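Local atomic coordinates of glutathione peroxidase-like protein (Trypanosoma brucei, PDB entry 2VUP), a protein that probably reduces hydroperoxides as a glutathione peroxidase-family enzyme, drawing its electrons from tryparedoxin rather than from glutathione. Residues A[50-55]-A[154-159]. Numbering follows the deposited sequence.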
loop_
_atom_site.group_PDB
_atom_site.type_symbol
_atom_site.label_atom_id
_atom_site.label_comp_id
_atom_site.label_asym_id
_atom_site.label_seq_id
_atom_site.Cartn_x
_atom_site.Cartn_y
_atom_site.Cartn_z
ATOM N N PRO A 50 1.316 12.583 -3.544
ATOM C CA PRO A 50 1.460 11.523 -2.542
ATOM C C PRO A 50 0.588 10.286 -2.768
ATOM O O PRO A 50 -0.474 10.373 -3.392
ATOM C CB PRO A 50 1.074 12.222 -1.230
ATOM C CG PRO A 50 0.202 13.334 -1.628
ATOM C CD PRO A 50 0.699 13.793 -2.967
ATOM N N LEU A 51 1.059 9.149 -2.258
ATOM C CA LEU A 51 0.340 7.869 -2.326
ATOM C C LEU A 51 0.366 7.169 -0.968
ATOM O O LEU A 51 1.255 7.423 -0.145
ATOM C CB LEU A 51 0.998 6.900 -3.326
ATOM C CG LEU A 51 1.538 7.211 -4.717
ATOM C CD1 LEU A 51 2.816 8.031 -4.667
ATOM C CD2 LEU A 51 1.792 5.873 -5.445
ATOM N N LEU A 52 -0.589 6.263 -0.764
ATOM C CA LEU A 52 -0.558 5.343 0.365
ATOM C C LEU A 52 -0.535 3.894 -0.132
ATOM O O LEU A 52 -1.433 3.459 -0.846
ATOM C CB LEU A 52 -1.742 5.594 1.310
ATOM C CG LEU A 52 -1.811 4.864 2.659
ATOM C CD1 LEU A 52 -0.706 5.301 3.608
ATOM C CD2 LEU A 52 -3.176 5.103 3.287
ATOM N N ILE A 53 0.509 3.157 0.233
ATOM C CA ILE A 53 0.665 1.771 -0.223
ATOM C C ILE A 53 0.452 0.759 0.905
ATOM O O ILE A 53 1.219 0.732 1.866
ATOM C CB ILE A 53 2.049 1.537 -0.897
ATOM C CG1 ILE A 53 2.250 2.530 -2.057
ATOM C CG2 ILE A 53 2.169 0.078 -1.352
ATOM C CD1 ILE A 53 3.659 2.571 -2.637
ATOM N N TYR A 54 -0.591 -0.059 0.763
ATOM C CA TYR A 54 -0.900 -1.166 1.685
ATOM C C TYR A 54 -0.397 -2.518 1.168
ATOM O O TYR A 54 -0.399 -2.783 -0.047
ATOM C CB TYR A 54 -2.416 -1.298 1.871
ATOM C CG TYR A 54 -3.076 -0.291 2.796
ATOM C CD1 TYR A 54 -3.373 -0.622 4.116
ATOM C CD2 TYR A 54 -3.423 0.984 2.343
ATOM C CE1 TYR A 54 -3.984 0.296 4.979
ATOM C CE2 TYR A 54 -4.046 1.910 3.191
ATOM C CZ TYR A 54 -4.321 1.560 4.504
ATOM O OH TYR A 54 -4.924 2.474 5.339
ATOM N N ASN A 55 0.025 -3.376 2.091
ATOM C CA ASN A 55 -0.017 -4.809 1.835
ATOM C C ASN A 55 -1.324 -5.308 2.436
ATOM O O ASN A 55 -1.677 -4.933 3.562
ATOM C CB ASN A 55 1.212 -5.570 2.376
ATOM C CG ASN A 55 1.407 -5.414 3.889
ATOM O OD1 ASN A 55 1.780 -4.346 4.373
ATOM N ND2 ASN A 55 1.188 -6.497 4.629
ATOM N N SER A 154 0.856 0.113 6.119
ATOM C CA SER A 154 0.885 1.066 5.006
ATOM C C SER A 154 2.065 2.034 5.071
ATOM O O SER A 154 2.551 2.367 6.155
ATOM C CB SER A 154 -0.435 1.825 4.897
ATOM O OG SER A 154 -0.770 2.482 6.116
ATOM N N PHE A 155 2.533 2.456 3.901
ATOM C CA PHE A 155 3.566 3.479 3.789
ATOM C C PHE A 155 2.981 4.686 3.079
ATOM O O PHE A 155 2.292 4.541 2.059
ATOM C CB PHE A 155 4.775 2.965 3.002
ATOM C CG PHE A 155 5.512 1.853 3.675
ATOM C CD1 PHE A 155 6.594 2.120 4.503
ATOM C CD2 PHE A 155 5.120 0.527 3.490
ATOM C CE1 PHE A 155 7.286 1.086 5.130
ATOM C CE2 PHE A 155 5.806 -0.509 4.115
ATOM C CZ PHE A 155 6.889 -0.234 4.932
ATOM N N LEU A 156 3.228 5.867 3.644
ATOM C CA LEU A 156 2.868 7.125 3.008
ATOM C C LEU A 156 4.054 7.579 2.192
ATOM O O LEU A 156 5.194 7.558 2.671
ATOM C CB LEU A 156 2.483 8.198 4.041
ATOM C CG LEU A 156 1.732 9.438 3.529
ATOM C CD1 LEU A 156 0.459 9.080 2.777
ATOM C CD2 LEU A 156 1.401 10.382 4.678
ATOM N N ILE A 157 3.768 7.969 0.952
ATOM C CA ILE A 157 4.777 8.335 -0.030
ATOM C C ILE A 157 4.566 9.799 -0.400
ATOM O O ILE A 157 3.424 10.233 -0.568
ATOM C CB ILE A 157 4.643 7.460 -1.326
ATOM C CG1 ILE A 157 4.487 5.957 -0.996
ATOM C CG2 ILE A 157 5.800 7.712 -2.287
ATOM C CD1 ILE A 157 5.656 5.307 -0.244
ATOM N N ASP A 158 5.653 10.562 -0.520
ATOM C CA ASP A 158 5.532 11.977 -0.896
ATOM C C ASP A 158 5.562 12.222 -2.419
ATOM O O ASP A 158 5.603 11.272 -3.213
ATOM C CB ASP A 158 6.555 12.848 -0.147
ATOM C CG ASP A 158 7.976 12.640 -0.620
ATOM O OD1 ASP A 158 8.195 12.075 -1.716
ATOM O OD2 ASP A 158 8.893 13.066 0.115
ATOM N N ARG A 159 5.537 13.499 -2.806
ATOM C CA ARG A 159 5.459 13.918 -4.213
ATOM C C ARG A 159 6.684 13.567 -5.059
ATOM O O ARG A 159 6.609 13.540 -6.289
ATOM C CB ARG A 159 5.177 15.421 -4.299
ATOM C CG ARG A 159 3.771 15.800 -3.854
ATOM C CD ARG A 159 3.447 17.258 -4.135
ATOM N NE ARG A 159 2.048 17.413 -4.528
ATOM C CZ ARG A 159 1.059 17.698 -3.693
ATOM N NH1 ARG A 159 1.311 17.877 -2.409
ATOM N NH2 ARG A 159 -0.184 17.809 -4.141
#
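Ser154 sets its CB squarely over the Tyr54 ring, 3.7 Å from the centroid and 3° off the normal, a CH-pi contact within a non-hydrogen-bonded antiparallel pair. With CG anti to the carbonyl carbon and chi2 near -99°, the Tyr54 ring presents its face to the serine. Leu52 shares that face of the sheet and reaches the same methylene diagonally, from two residues back along the strand from Tyr54, its CD1 3.7 Å from Ser154 CB. Leu52 CD1 also meets Leu156 CD1, the end of its own cross-strand partner, at 4.0 Å.

On the reverse face Ile157 lies obliquely across Leu51 and Ile53: its CG2 touches Leu51 CD1 at 3.8 Å, and its CG1 touches Ile53 CD1 at 3.9 Å. Ile53 O lies near the plane of the Phe155 ring, at its edge, 4.2 Å from Phe155 CD2. Reciprocal backbone bonds tie Leu51 to Ile157 and Ile53 to Phe155; the straightest, 170° at the hydrogen, runs from Ile53 N to Phe155 O at 2.9 Å. Pro50, just ahead of strand 51-56, sets CD over one face of the guanidinium of Arg159, two residues beyond strand 154-157, whose NH1 is hydrogen-bonded to Leu184 O.

These are the two middle strands of the thioredoxin-fold sheet. Strand 51-56 pairs on its other edge with parallel strand 83-88, and strand 154-157 is followed in the sheet by antiparallel 163-167. Helix 130-138 packs on the Ile53 and Phe155 face through Met135, with Tyr132 also against Ile53.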